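Putative beta-glucosidase (Bifidobacterium adolescentis, PDB 5WAB) hydrolyses beta-glucosidic linkages as a glycoside hydrolase family 3 enzyme, and probably also cleaves terminal arabinopyranosyl units from ginsenosides. Local coordinates at residues L319-D323 and D324-V328; Y6-V9 and N10-T13; F419-E422 and T423-I426; H298-V301 and D302-D305; E632-N635 and D636-E640. All coordinates share one frame; numbering follows the deposited sequence.

Contact 1 (L319-D323 and D324-V328)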
loop_
_atom_site.group_PDB
_atom_site.type_symbol
_atom_site.label_atom_id
_atom_site.label_comp_id
_atom_site.label_asym_id
_atom_site.label_seq_id
_atom_site.Cartn_x
_atom_site.Cartn_y
_atom_site.Cartn_z
ATOM N N LEU A 319 -2.764 -0.464 -19.436
ATOM C CA LEU A 319 -1.371 -0.309 -19.838
ATOM C C LEU A 319 -1.224 -0.002 -21.320
ATOM O O LEU A 319 -0.411 0.849 -21.692
ATOM C CB LEU A 319 -0.579 -1.571 -19.493
ATOM C CG LEU A 319 -0.456 -1.882 -18.004
ATOM C CD1 LEU A 319 0.327 -3.164 -17.793
ATOM C CD2 LEU A 319 0.199 -0.710 -17.286
ATOM N N LYS A 320 -1.989 -0.677 -22.175
ATOM C CA LYS A 320 -1.872 -0.505 -23.616
ATOM C C LYS A 320 -3.261 -0.639 -24.219
ATOM O O LYS A 320 -4.122 -1.334 -23.673
ATOM C CB LYS A 320 -0.896 -1.508 -24.242
ATOM C CG LYS A 320 -1.553 -2.654 -24.980
ATOM C CD LYS A 320 -0.528 -3.555 -25.665
ATOM C CE LYS A 320 0.125 -2.889 -26.867
ATOM N NZ LYS A 320 1.065 -3.824 -27.563
ATOM N N ASN A 321 -3.485 0.062 -25.329
ATOM C CA ASN A 321 -4.797 0.058 -25.966
ATOM C C ASN A 321 -4.669 0.424 -27.441
ATOM O O ASN A 321 -5.192 1.453 -27.879
ATOM C CB ASN A 321 -5.737 1.029 -25.236
ATOM C CG ASN A 321 -7.203 0.822 -25.591
ATOM O OD1 ASN A 321 -7.574 -0.181 -26.192
ATOM N ND2 ASN A 321 -8.042 1.779 -25.209
ATOM N N ASP A 322 -3.987 -0.423 -28.212
ATOM C CA ASP A 322 -3.764 -0.147 -29.627
ATOM C C ASP A 322 -5.082 -0.073 -30.383
ATOM O O ASP A 322 -6.004 -0.856 -30.134
ATOM C CB ASP A 322 -2.877 -1.229 -30.252
ATOM C CG ASP A 322 -1.415 -1.095 -29.859
ATOM O OD1 ASP A 322 -1.103 -0.251 -28.994
ATOM O OD2 ASP A 322 -0.577 -1.836 -30.421
ATOM N N ASP A 323 -5.173 0.892 -31.300
ATOM C CA ASP A 323 -6.321 1.050 -32.190
ATOM C C ASP A 323 -7.626 1.224 -31.430
ATOM O O ASP A 323 -8.704 1.005 -31.995
ATOM C CB ASP A 323 -6.437 -0.126 -33.163
ATOM C CG ASP A 323 -5.200 -0.303 -34.012
ATOM O OD1 ASP A 323 -4.610 0.717 -34.436
ATOM O OD2 ASP A 323 -4.816 -1.466 -34.249
ATOM N N ASP A 324 -7.539 1.595 -30.151
ATOM C CA ASP A 324 -8.702 1.763 -29.284
ATOM C C ASP A 324 -9.592 0.521 -29.318
ATOM O O ASP A 324 -10.813 0.600 -29.480
ATOM C CB ASP A 324 -9.492 3.020 -29.657
ATOM C CG ASP A 324 -8.768 4.299 -29.284
ATOM O OD1 ASP A 324 -8.600 4.555 -28.073
ATOM O OD2 ASP A 324 -8.367 5.052 -30.197
ATOM N N ILE A 325 -8.957 -0.644 -29.156
ATOM C CA ILE A 325 -9.709 -1.893 -29.087
ATOM C C ILE A 325 -10.609 -1.903 -27.859
ATOM O O ILE A 325 -11.669 -2.542 -27.858
ATOM C CB ILE A 325 -8.740 -3.095 -29.104
ATOM C CG1 ILE A 325 -9.500 -4.422 -29.077
ATOM C CG2 ILE A 325 -7.761 -3.015 -27.941
ATOM C CD1 ILE A 325 -8.621 -5.631 -29.336
ATOM N N LEU A 326 -10.216 -1.197 -26.803
ATOM C CA LEU A 326 -11.102 -0.942 -25.677
ATOM C C LEU A 326 -11.611 0.493 -25.741
ATOM O O LEU A 326 -10.830 1.416 -26.017
ATOM C CB LEU A 326 -10.383 -1.169 -24.346
ATOM C CG LEU A 326 -10.062 -2.621 -23.988
ATOM C CD1 LEU A 326 -9.041 -2.664 -22.866
ATOM C CD2 LEU A 326 -11.313 -3.391 -23.598
ATOM N N PRO A 327 -12.907 0.733 -25.482
ATOM C CA PRO A 327 -13.943 -0.240 -25.119
ATOM C C PRO A 327 -14.471 -1.102 -26.263
ATOM O O PRO A 327 -14.364 -0.739 -27.438
ATOM C CB PRO A 327 -15.082 0.640 -24.585
ATOM C CG PRO A 327 -14.568 2.046 -24.585
ATOM C CD PRO A 327 -13.453 2.096 -25.554
ATOM N N VAL A 328 -15.055 -2.235 -25.888
ATOM C CA VAL A 328 -15.680 -3.170 -26.815
ATOM C C VAL A 328 -17.123 -2.725 -27.033
ATOM O O VAL A 328 -17.787 -2.254 -26.103
ATOM C CB VAL A 328 -15.585 -4.609 -26.272
ATOM C CG1 VAL A 328 -16.337 -5.577 -27.154
ATOM C CG2 VAL A 328 -14.128 -5.013 -26.154
#
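N321 OD1 accepts from L326 N at 2.9 Å, the donor lying in the carbonyl plane on a lone pair, while ND2 of the same amide donates a hydrogen bond to L326 O, also at 2.9 Å, along an almost straight path (172°). L326 O lies practically in the amide plane of N321, though the donor is tilted from the plane of the L326 carbonyl. With CG anti to the backbone N (chi1 -165°), the amide of N321 reaches across to the L326 backbone; with both ends tied, its rotation about chi2 is fixed. I325 CG2 closes on N321 OD1 at 3.3 Å. Between N321 and L326 the chain reverses tightly: D324 N bonds N321 O at 3.3 Å and I325 N bonds D322 O at 3.1 Å. In both cases the donor stands above the carbonyl plane. D322 and D323 have the backbone angles of a type II turn, and D323 and D324 both have positive phi. The turn ends strand 317-321, an edge strand of the mixed sheet in the family's C-terminal domain, just past a classic beta bulge in which L319 and K320 both face I466. Beyond it, the peptide bond before P327 is cis, and L326 packs on V445 and Y548. K320 NZ makes a long salt bridge of 3.8 Å to D322 OD2 and also bonds A463 O.

Contact 2 (Y6-V9 and N10-T13)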
loop_
_atom_site.group_PDB
_atom_site.type_symbol
_atom_site.label_atom_id
_atom_site.label_comp_id
_atom_site.label_asym_id
_atom_site.label_seq_id
_atom_site.Cartn_x
_atom_site.Cartn_y
_atom_site.Cartn_z
ATOM N N TYR A 6 -13.382 5.829 35.767
ATOM C CA TYR A 6 -13.414 4.383 35.901
ATOM C C TYR A 6 -13.866 3.754 34.589
ATOM O O TYR A 6 -14.889 4.167 34.033
ATOM C CB TYR A 6 -14.350 3.992 37.037
ATOM C CG TYR A 6 -14.401 2.521 37.355
ATOM C CD1 TYR A 6 -15.281 1.682 36.693
ATOM C CD2 TYR A 6 -13.594 1.979 38.343
ATOM C CE1 TYR A 6 -15.343 0.333 36.992
ATOM C CE2 TYR A 6 -13.648 0.634 38.653
ATOM C CZ TYR A 6 -14.526 -0.183 37.975
ATOM O OH TYR A 6 -14.587 -1.522 38.276
ATOM N N PRO A 7 -13.141 2.750 34.073
ATOM C CA PRO A 7 -11.946 2.227 34.753
ATOM C C PRO A 7 -10.626 2.846 34.279
ATOM O O PRO A 7 -10.559 3.385 33.173
ATOM C CB PRO A 7 -11.987 0.742 34.394
ATOM C CG PRO A 7 -12.563 0.744 32.998
ATOM C CD PRO A 7 -13.565 1.878 32.961
ATOM N N SER A 8 -9.600 2.783 35.133
ATOM C CA SER A 8 -8.228 3.150 34.793
ATOM C C SER A 8 -7.298 2.140 35.450
ATOM O O SER A 8 -7.748 1.207 36.121
ATOM C CB SER A 8 -7.885 4.577 35.241
ATOM O OG SER A 8 -7.798 4.669 36.652
ATOM N N VAL A 9 -5.985 2.338 35.284
ATOM C CA VAL A 9 -5.034 1.439 35.938
ATOM C C VAL A 9 -5.004 1.638 37.445
ATOM O O VAL A 9 -4.539 0.751 38.169
ATOM C CB VAL A 9 -3.607 1.580 35.381
ATOM C CG1 VAL A 9 -3.453 0.773 34.109
ATOM C CG2 VAL A 9 -3.248 3.040 35.179
ATOM N N ASN A 10 -5.488 2.777 37.944
ATOM C CA ASN A 10 -5.595 2.970 39.387
ATOM C C ASN A 10 -6.581 1.999 40.022
ATOM O O ASN A 10 -6.476 1.713 41.221
ATOM C CB ASN A 10 -6.020 4.405 39.697
ATOM C CG ASN A 10 -5.000 5.421 39.240
ATOM O OD1 ASN A 10 -3.799 5.159 39.253
ATOM N ND2 ASN A 10 -5.473 6.599 38.843
ATOM N N ASP A 11 -7.507 1.457 39.237
ATOM C CA ASP A 11 -8.514 0.537 39.737
ATOM C C ASP A 11 -8.069 -0.916 39.661
ATOM O O ASP A 11 -8.815 -1.803 40.089
ATOM C CB ASP A 11 -9.822 0.728 38.954
ATOM C CG ASP A 11 -10.370 2.144 39.059
ATOM O OD1 ASP A 11 -10.567 2.623 40.193
ATOM O OD2 ASP A 11 -10.604 2.786 38.011
ATOM N N LEU A 12 -6.868 -1.180 39.158
ATOM C CA LEU A 12 -6.387 -2.533 38.927
ATOM C C LEU A 12 -5.295 -2.918 39.920
ATOM O O LEU A 12 -4.480 -2.086 40.331
ATOM C CB LEU A 12 -5.841 -2.667 37.504
ATOM C CG LEU A 12 -6.846 -2.222 36.442
ATOM C CD1 LEU A 12 -6.225 -2.280 35.059
ATOM C CD2 LEU A 12 -8.131 -3.041 36.521
ATOM N N THR A 13 -5.273 -4.199 40.279
ATOM C CA THR A 13 -4.146 -4.753 41.009
ATOM C C THR A 13 -2.972 -4.964 40.050
ATOM O O THR A 13 -3.090 -4.791 38.832
ATOM C CB THR A 13 -4.521 -6.077 41.679
ATOM O OG1 THR A 13 -4.720 -7.079 40.677
ATOM C CG2 THR A 13 -5.803 -5.934 42.480
HETATM O O HOH W 1 -9.793 5.942 38.397
#
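The backbone of S8 to L12 winds through two successive i to i+3 bonds, D11 N to S8 O at 3.1 Å and L12 N to V9 O at 3.2 Å, the spacing of a 3-10 turn. The side chains of S8 and D11 bind back onto this turn from its two ends. S8 OG accepts from N10 N at 3.3 Å, which is the geometry of an ST turn; its chi1 of 70° places the hydroxyl between the backbone N and the carbonyl carbon of S8, within bonding distance of N10 N. In the other sense, D11 OD2 accepts a hydrogen bond from S8 N at 3.0 Å, met on the anti side of the carboxylate. Water 1 joins the two side chains, lying 2.9 Å from S8 OG and donating a longer bond to D11 OD2. The carboxylate also comes up to the ring of Y6, with D11 OD2 at 3.1 Å from Y6 CD2 and the two planes 54° apart. An alanine in place of D11 would probably leave S8 N without this acceptor, water 1 with one partner fewer, and the Y6 ring without its carboxylate neighbour. P7, after a cis peptide bond, sets its CB over the centre of that same ring. V9 CG1 and L12 CD1 meet at 4.2 Å. P7 and V9 rest on helix 271-292, touching R289 and A278, while Q279 OE1 accepts from V9 N. K35 bonds D11 O, and T13, as N-cap, leads straight into helix 14-19.

Contact 3 (F419-E422 and T423-I426)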
loop_
_atom_site.group_PDB
_atom_site.type_symbol
_atom_site.label_atom_id
_atom_site.label_comp_id
_atom_site.label_asym_id
_atom_site.label_seq_id
_atom_site.Cartn_x
_atom_site.Cartn_y
_atom_site.Cartn_z
ATOM N N PHE A 419 5.692 -16.999 1.248
ATOM C CA PHE A 419 6.828 -17.143 0.353
ATOM C C PHE A 419 6.962 -15.911 -0.527
ATOM O O PHE A 419 5.971 -15.277 -0.890
ATOM C CB PHE A 419 6.677 -18.395 -0.518
ATOM C CG PHE A 419 6.883 -19.675 0.234
ATOM C CD1 PHE A 419 8.134 -20.006 0.734
ATOM C CD2 PHE A 419 5.821 -20.529 0.481
ATOM C CE1 PHE A 419 8.328 -21.181 1.438
ATOM C CE2 PHE A 419 6.005 -21.704 1.186
ATOM C CZ PHE A 419 7.261 -22.031 1.667
ATOM N N ASP A 420 8.200 -15.579 -0.866
ATOM C CA ASP A 420 8.475 -14.589 -1.894
ATOM C C ASP A 420 8.522 -15.271 -3.255
ATOM O O ASP A 420 8.974 -16.412 -3.379
ATOM C CB ASP A 420 9.800 -13.875 -1.620
ATOM C CG ASP A 420 9.816 -13.156 -0.280
ATOM O OD1 ASP A 420 8.795 -12.530 0.080
ATOM O OD2 ASP A 420 10.857 -13.210 0.404
ATOM N N ARG A 421 8.063 -14.561 -4.282
ATOM C CA ARG A 421 8.180 -15.081 -5.637
ATOM C C ARG A 421 9.648 -15.187 -6.038
ATOM O O ARG A 421 10.529 -14.526 -5.482
ATOM C CB ARG A 421 7.421 -14.184 -6.618
ATOM C CG ARG A 421 5.922 -14.408 -6.614
ATOM C CD ARG A 421 5.177 -13.168 -7.058
ATOM N NE ARG A 421 5.312 -12.863 -8.473
ATOM C CZ ARG A 421 5.397 -11.627 -8.955
ATOM N NH1 ARG A 421 5.391 -10.587 -8.129
ATOM N NH2 ARG A 421 5.501 -11.431 -10.262
ATOM N N GLU A 422 9.911 -16.060 -7.004
ATOM C CA GLU A 422 11.237 -16.183 -7.586
ATOM C C GLU A 422 11.294 -15.740 -9.038
ATOM O O GLU A 422 12.386 -15.712 -9.617
ATOM C CB GLU A 422 11.741 -17.629 -7.451
ATOM C CG GLU A 422 12.083 -17.989 -6.012
ATOM C CD GLU A 422 12.584 -19.406 -5.858
ATOM O OE1 GLU A 422 12.425 -20.201 -6.806
ATOM O OE2 GLU A 422 13.149 -19.719 -4.790
ATOM N N THR A 423 10.153 -15.413 -9.637
ATOM C CA THR A 423 10.100 -14.892 -10.992
ATOM C C THR A 423 8.970 -13.882 -11.079
ATOM O O THR A 423 7.995 -13.955 -10.326
ATOM C CB THR A 423 9.886 -16.006 -12.026
ATOM O OG1 THR A 423 9.835 -15.438 -13.343
ATOM C CG2 THR A 423 8.586 -16.748 -11.742
ATOM N N LEU A 424 9.105 -12.944 -12.014
ATOM C CA LEU A 424 8.031 -12.006 -12.308
ATOM C C LEU A 424 7.077 -12.529 -13.373
ATOM O O LEU A 424 5.968 -12.000 -13.503
ATOM C CB LEU A 424 8.605 -10.647 -12.743
ATOM C CG LEU A 424 9.317 -9.843 -11.654
ATOM C CD1 LEU A 424 9.874 -8.535 -12.186
ATOM C CD2 LEU A 424 8.370 -9.593 -10.494
ATOM N N ASP A 425 7.463 -13.579 -14.098
ATOM C CA ASP A 425 6.712 -14.033 -15.260
ATOM C C ASP A 425 5.405 -14.708 -14.854
ATOM O O ASP A 425 5.288 -15.297 -13.776
ATOM C CB ASP A 425 7.561 -15.004 -16.089
ATOM C CG ASP A 425 8.892 -14.405 -16.525
ATOM O OD1 ASP A 425 8.967 -13.174 -16.707
ATOM O OD2 ASP A 425 9.874 -15.161 -16.682
ATOM N N ILE A 426 4.408 -14.595 -15.729
ATOM C CA ILE A 426 3.169 -15.366 -15.635
ATOM C C ILE A 426 3.466 -16.778 -16.127
ATOM O O ILE A 426 4.519 -16.994 -16.740
ATOM C CB ILE A 426 2.039 -14.706 -16.439
ATOM C CG1 ILE A 426 2.320 -14.822 -17.940
ATOM C CG2 ILE A 426 1.860 -13.257 -15.996
ATOM C CD1 ILE A 426 1.196 -14.315 -18.817
HETATM O O HOH W 2 5.156 -14.686 -10.775
#
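An ST turn at T423 lies in the loop between strand 403-409 and helix 428-438 of the family's C-terminal domain, and the side chain of R421 folds back against it. The turn is defined by D425 N bonding T423 OG1 at 3.1 Å and 169°. Just ahead of it, D420 reaches E161, T162 and G119, residues of the N-terminal domain, so the loop spans the junction of the two domains. The R421 chain bends at chi3 (71°), which turns its guanidinium toward the backbone of T423 and L424. L424 O lies at the guanidinium edge, in plane, but its bond from R421 NH2 is weak, 3.3 Å; the sounder partner of NH2 is V453 O. R421 NE donates to water 2 at 2.9 Å, and that water donates to T423 O at 3.0 Å and to D425 O, so one buried arginine serves several carbonyls. An alanine here would remove these donors and is likely to leave V453 O without its partner and water 2 less firmly placed. R421 and L424 cross at about a right angle, with R421 NH2 3.4 Å from L424 CD2.

Contact 4 (H298-V301 and D302-D305)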
loop_
_atom_site.group_PDB
_atom_site.type_symbol
_atom_site.label_atom_id
_atom_site.label_comp_id
_atom_site.label_asym_id
_atom_site.label_seq_id
_atom_site.Cartn_x
_atom_site.Cartn_y
_atom_site.Cartn_z
ATOM N N HIS A 298 -27.024 -4.456 11.802
ATOM C CA HIS A 298 -26.780 -5.231 10.593
ATOM C C HIS A 298 -26.395 -4.277 9.473
ATOM O O HIS A 298 -27.145 -3.344 9.166
ATOM C CB HIS A 298 -28.017 -6.045 10.213
ATOM C CG HIS A 298 -28.343 -7.132 11.188
ATOM N ND1 HIS A 298 -28.692 -6.875 12.497
ATOM C CD2 HIS A 298 -28.391 -8.477 11.042
ATOM C CE1 HIS A 298 -28.928 -8.016 13.117
ATOM N NE2 HIS A 298 -28.755 -9.003 12.257
ATOM N N PHE A 299 -25.229 -4.502 8.875
ATOM C CA PHE A 299 -24.757 -3.621 7.819
ATOM C C PHE A 299 -25.469 -3.924 6.507
ATOM O O PHE A 299 -25.914 -5.049 6.261
ATOM C CB PHE A 299 -23.238 -3.735 7.644
ATOM C CG PHE A 299 -22.761 -5.063 7.094
ATOM C CD1 PHE A 299 -22.675 -5.280 5.727
ATOM C CD2 PHE A 299 -22.348 -6.074 7.949
ATOM C CE1 PHE A 299 -22.219 -6.489 5.225
ATOM C CE2 PHE A 299 -21.895 -7.285 7.455
ATOM C CZ PHE A 299 -21.829 -7.491 6.089
ATOM N N ASP A 300 -25.588 -2.897 5.668
ATOM C CA ASP A 300 -26.228 -3.034 4.364
ATOM C C ASP A 300 -25.298 -3.804 3.432
ATOM O O ASP A 300 -24.263 -3.282 3.007
ATOM C CB ASP A 300 -26.560 -1.654 3.806
ATOM C CG ASP A 300 -27.524 -1.705 2.635
ATOM O OD1 ASP A 300 -27.569 -2.738 1.929
ATOM O OD2 ASP A 300 -28.231 -0.699 2.413
ATOM N N VAL A 301 -25.665 -5.050 3.122
ATOM C CA VAL A 301 -24.814 -5.891 2.283
ATOM C C VAL A 301 -24.678 -5.290 0.889
ATOM O O VAL A 301 -23.575 -5.212 0.333
ATOM C CB VAL A 301 -25.364 -7.327 2.226
ATOM C CG1 VAL A 301 -24.675 -8.111 1.119
ATOM C CG2 VAL A 301 -25.190 -8.017 3.570
ATOM N N ASP A 302 -25.801 -4.875 0.296
ATOM C CA ASP A 302 -25.759 -4.347 -1.065
ATOM C C ASP A 302 -25.024 -3.016 -1.119
ATOM O O ASP A 302 -24.306 -2.740 -2.087
ATOM C CB ASP A 302 -27.174 -4.195 -1.623
ATOM C CG ASP A 302 -27.840 -5.528 -1.906
ATOM O OD1 ASP A 302 -27.118 -6.514 -2.159
ATOM O OD2 ASP A 302 -29.089 -5.590 -1.869
ATOM N N ALA A 303 -25.200 -2.172 -0.101
ATOM C CA ALA A 303 -24.500 -0.893 -0.087
ATOM C C ALA A 303 -22.993 -1.093 0.001
ATOM O O ALA A 303 -22.228 -0.401 -0.680
ATOM C CB ALA A 303 -24.988 -0.028 1.070
ATOM N N HIS A 304 -22.548 -2.034 0.841
ATOM C CA HIS A 304 -21.118 -2.298 0.956
ATOM C C HIS A 304 -20.575 -2.946 -0.310
ATOM O O HIS A 304 -19.441 -2.673 -0.718
ATOM C CB HIS A 304 -20.840 -3.189 2.169
ATOM C CG HIS A 304 -21.034 -2.505 3.486
ATOM N ND1 HIS A 304 -20.645 -3.071 4.681
ATOM C CD2 HIS A 304 -21.584 -1.308 3.799
ATOM C CE1 HIS A 304 -20.938 -2.248 5.672
ATOM N NE2 HIS A 304 -21.513 -1.173 5.165
ATOM N N ASP A 305 -21.378 -3.795 -0.957
ATOM C CA ASP A 305 -20.949 -4.413 -2.205
ATOM C C ASP A 305 -20.794 -3.383 -3.312
ATOM O O ASP A 305 -19.971 -3.567 -4.218
ATOM C CB ASP A 305 -21.945 -5.495 -2.623
ATOM C CG ASP A 305 -21.538 -6.198 -3.896
ATOM O OD1 ASP A 305 -20.415 -6.738 -3.944
ATOM O OD2 ASP A 305 -22.339 -6.207 -4.849
HETATM O O HOH W 3 -30.308 -3.440 0.450
#
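H304 N bonds D300 O at 3.0 Å and D305 N bonds V301 O at 2.9 Å, backbone bonds with the i to i+4 spacing at the start of helix 301-313. The capping bond runs from A303 N to D300 OD1, 3.2 Å and fairly straight (164°), with the donor above the carboxylate plane. Water 3 donates to the same OD1, and weakly to D302 OD2, whose carboxylate also forms a salt bridge with K358. The aromatic contact is between F299 and H304. Their planes lie 7° from parallel with centroids 4.8 Å apart, yet slid so far that the rings barely overlap; the corner F299 CD1 comes to 3.2 Å from H304 ND1. D300 O sits over one face of the imidazole. E96 and E95 of helix 83-99 accept from H304 ND1 and NE2 respectively; two carboxylate partners fix the ring's rotation and would tend to favour its protonated form. With D300 as N-cap, F299 and H304 occupy the two positions that a hydrophobic staple joins, here filled by an aromatic pair, an arrangement characteristic of helix N-termini.

Contact 5 (E632-N635 and D636-E640)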
loop_
_atom_site.group_PDB
_atom_site.type_symbol
_atom_site.label_atom_id
_atom_site.label_comp_id
_atom_site.label_asym_id
_atom_site.label_seq_id
_atom_site.Cartn_x
_atom_site.Cartn_y
_atom_site.Cartn_z
ATOM N N GLU A 632 22.105 12.690 8.253
ATOM C CA GLU A 632 22.679 12.007 9.402
ATOM C C GLU A 632 23.673 12.901 10.120
ATOM O O GLU A 632 23.962 12.677 11.298
ATOM C CB GLU A 632 23.348 10.701 8.969
ATOM C CG GLU A 632 22.394 9.717 8.324
ATOM C CD GLU A 632 23.052 8.399 7.971
ATOM O OE1 GLU A 632 24.197 8.162 8.419
ATOM O OE2 GLU A 632 22.418 7.597 7.245
ATOM N N LYS A 633 24.174 13.926 9.438
ATOM C CA LYS A 633 25.041 14.896 10.088
ATOM C C LYS A 633 24.245 15.789 11.031
ATOM O O LYS A 633 24.682 16.058 12.156
ATOM C CB LYS A 633 25.758 15.721 9.020
ATOM C CG LYS A 633 26.769 16.719 9.530
ATOM C CD LYS A 633 27.386 17.476 8.363
ATOM C CE LYS A 633 27.851 16.525 7.270
ATOM N NZ LYS A 633 28.938 15.611 7.724
ATOM N N PHE A 634 23.056 16.230 10.604
ATOM C CA PHE A 634 22.197 17.032 11.468
ATOM C C PHE A 634 21.339 16.185 12.387
ATOM O O PHE A 634 20.782 16.723 13.348
ATOM C CB PHE A 634 21.250 17.926 10.660
ATOM C CG PHE A 634 21.931 19.030 9.916
ATOM C CD1 PHE A 634 22.592 20.037 10.596
ATOM C CD2 PHE A 634 21.848 19.105 8.533
ATOM C CE1 PHE A 634 23.201 21.071 9.907
ATOM C CE2 PHE A 634 22.455 20.139 7.841
ATOM C CZ PHE A 634 23.131 21.120 8.528
ATOM N N ASN A 635 21.191 14.894 12.094
ATOM C CA ASN A 635 20.264 14.029 12.821
ATOM C C ASN A 635 18.847 14.600 12.760
ATOM O O ASN A 635 18.108 14.593 13.748
ATOM C CB ASN A 635 20.719 13.834 14.271
ATOM C CG ASN A 635 20.025 12.673 14.954
ATOM O OD1 ASN A 635 19.642 11.693 14.308
ATOM N ND2 ASN A 635 19.851 12.781 16.270
ATOM N N ASP A 636 18.465 15.096 11.586
ATOM C CA ASP A 636 17.203 15.803 11.426
ATOM C C ASP A 636 16.979 16.063 9.944
ATOM O O ASP A 636 17.897 15.939 9.128
ATOM C CB ASP A 636 17.196 17.119 12.222
ATOM C CG ASP A 636 15.794 17.656 12.470
ATOM O OD1 ASP A 636 14.817 17.036 11.992
ATOM O OD2 ASP A 636 15.671 18.689 13.171
ATOM N N TRP A 637 15.744 16.414 9.607
ATOM C CA TRP A 637 15.446 16.842 8.250
ATOM C C TRP A 637 16.191 18.136 7.936
ATOM O O TRP A 637 16.476 18.944 8.822
ATOM C CB TRP A 637 13.938 17.024 8.077
ATOM C CG TRP A 637 13.194 15.739 8.276
ATOM C CD1 TRP A 637 12.511 15.348 9.391
ATOM C CD2 TRP A 637 13.095 14.653 7.342
ATOM N NE1 TRP A 637 11.975 14.095 9.201
ATOM C CE2 TRP A 637 12.323 13.645 7.955
ATOM C CE3 TRP A 637 13.578 14.441 6.045
ATOM C CZ2 TRP A 637 12.023 12.437 7.314
ATOM C CZ3 TRP A 637 13.277 13.241 5.407
ATOM C CH2 TRP A 637 12.504 12.257 6.044
ATOM N N HIS A 638 16.537 18.316 6.662
ATOM C CA HIS A 638 17.310 19.479 6.241
ATOM C C HIS A 638 16.846 19.925 4.863
ATOM O O HIS A 638 16.859 19.136 3.917
ATOM C CB HIS A 638 18.813 19.173 6.225
ATOM C CG HIS A 638 19.664 20.349 5.848
ATOM N ND1 HIS A 638 20.594 20.303 4.831
ATOM C CD2 HIS A 638 19.707 21.611 6.339
ATOM C CE1 HIS A 638 21.184 21.481 4.722
ATOM N NE2 HIS A 638 20.661 22.293 5.623
ATOM N N VAL A 639 16.439 21.190 4.759
ATOM C CA VAL A 639 16.174 21.833 3.478
ATOM C C VAL A 639 17.419 22.629 3.119
ATOM O O VAL A 639 17.808 23.555 3.841
ATOM C CB VAL A 639 14.928 22.731 3.523
ATOM C CG1 VAL A 639 14.719 23.396 2.182
ATOM C CG2 VAL A 639 13.697 21.921 3.870
ATOM N N GLU A 640 18.056 22.239 2.020
ATOM C CA GLU A 640 19.278 22.868 1.547
ATOM C C GLU A 640 18.948 24.026 0.611
ATOM O O GLU A 640 18.049 23.926 -0.227
ATOM C CB GLU A 640 20.139 21.813 0.848
ATOM C CG GLU A 640 21.613 22.126 0.742
ATOM C CD GLU A 640 22.402 20.966 0.162
ATOM O OE1 GLU A 640 22.280 19.838 0.687
ATOM O OE2 GLU A 640 23.133 21.177 -0.825
#
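Two first torsions bring the rings of F634 and H638 together: F634 chi1 of -68° puts CG trans to its carbonyl carbon, and H638 chi1 of -178° puts CG trans to its backbone N, and these carry the two rings against each other. One corner of the phenyl group does the touching. F634 CE2 stands 3.3 Å above the imidazole plane of H638, over the ring centre, and is 3.4 Å from H638 CG and 3.6 Å from H638 NE2. The rings are inclined at 46° with centroids 4.5 Å apart, an oblique meeting. On the opposite face of the imidazole lies the backbone N of E640, set toward the rim at 4.2 Å. The turn that permits this joins strands 628-631 and 636-639 of the fibronectin type III-like domain. N635 and D636 both face S631 in a G1 beta bulge, and N635 takes the positive phi that this bulge position requires. S631 OG accepts from F634 N, tying the start of the turn to the end of the first strand. Within the second strand, D636 OD1 takes a short bond of 2.6 Å from W637 N, met from above the carboxylate plane. W637 itself packs edge-to-face with W630 and makes a cation-pi contact with R625. Between F634 and H638 the contact is apolar, resting on van der Waals contact of F634 CE2 with the imidazole face, which leaves the polar anchoring of the imidazole to another partner, Y629 OH, bonded to H638 ND1.

How the contacts relate
Along the chain the five local contacts come in the order contact 2, contact 4, contact 1, contact 3 and contact 5, and none touches another. Contact 2 lies near the N-terminus, its centre about 64 Å from that of contact 1, on opposite sides of the chain's centre. Helix 301-313, opened by contact 4, leads directly to strand 317-321, which contact 1 ends. Contacts 1 and 3 share the C-terminal family domain, following two strands, 317-321 and 403-409, of one mixed sheet, with nearest atoms about 10 Å apart. Contact 5 belongs to the fibronectin type III-like domain, about 29 Å from contact 1 at nearest atoms. Each thus fixes a separate turn or helix start across the multidomain enzyme.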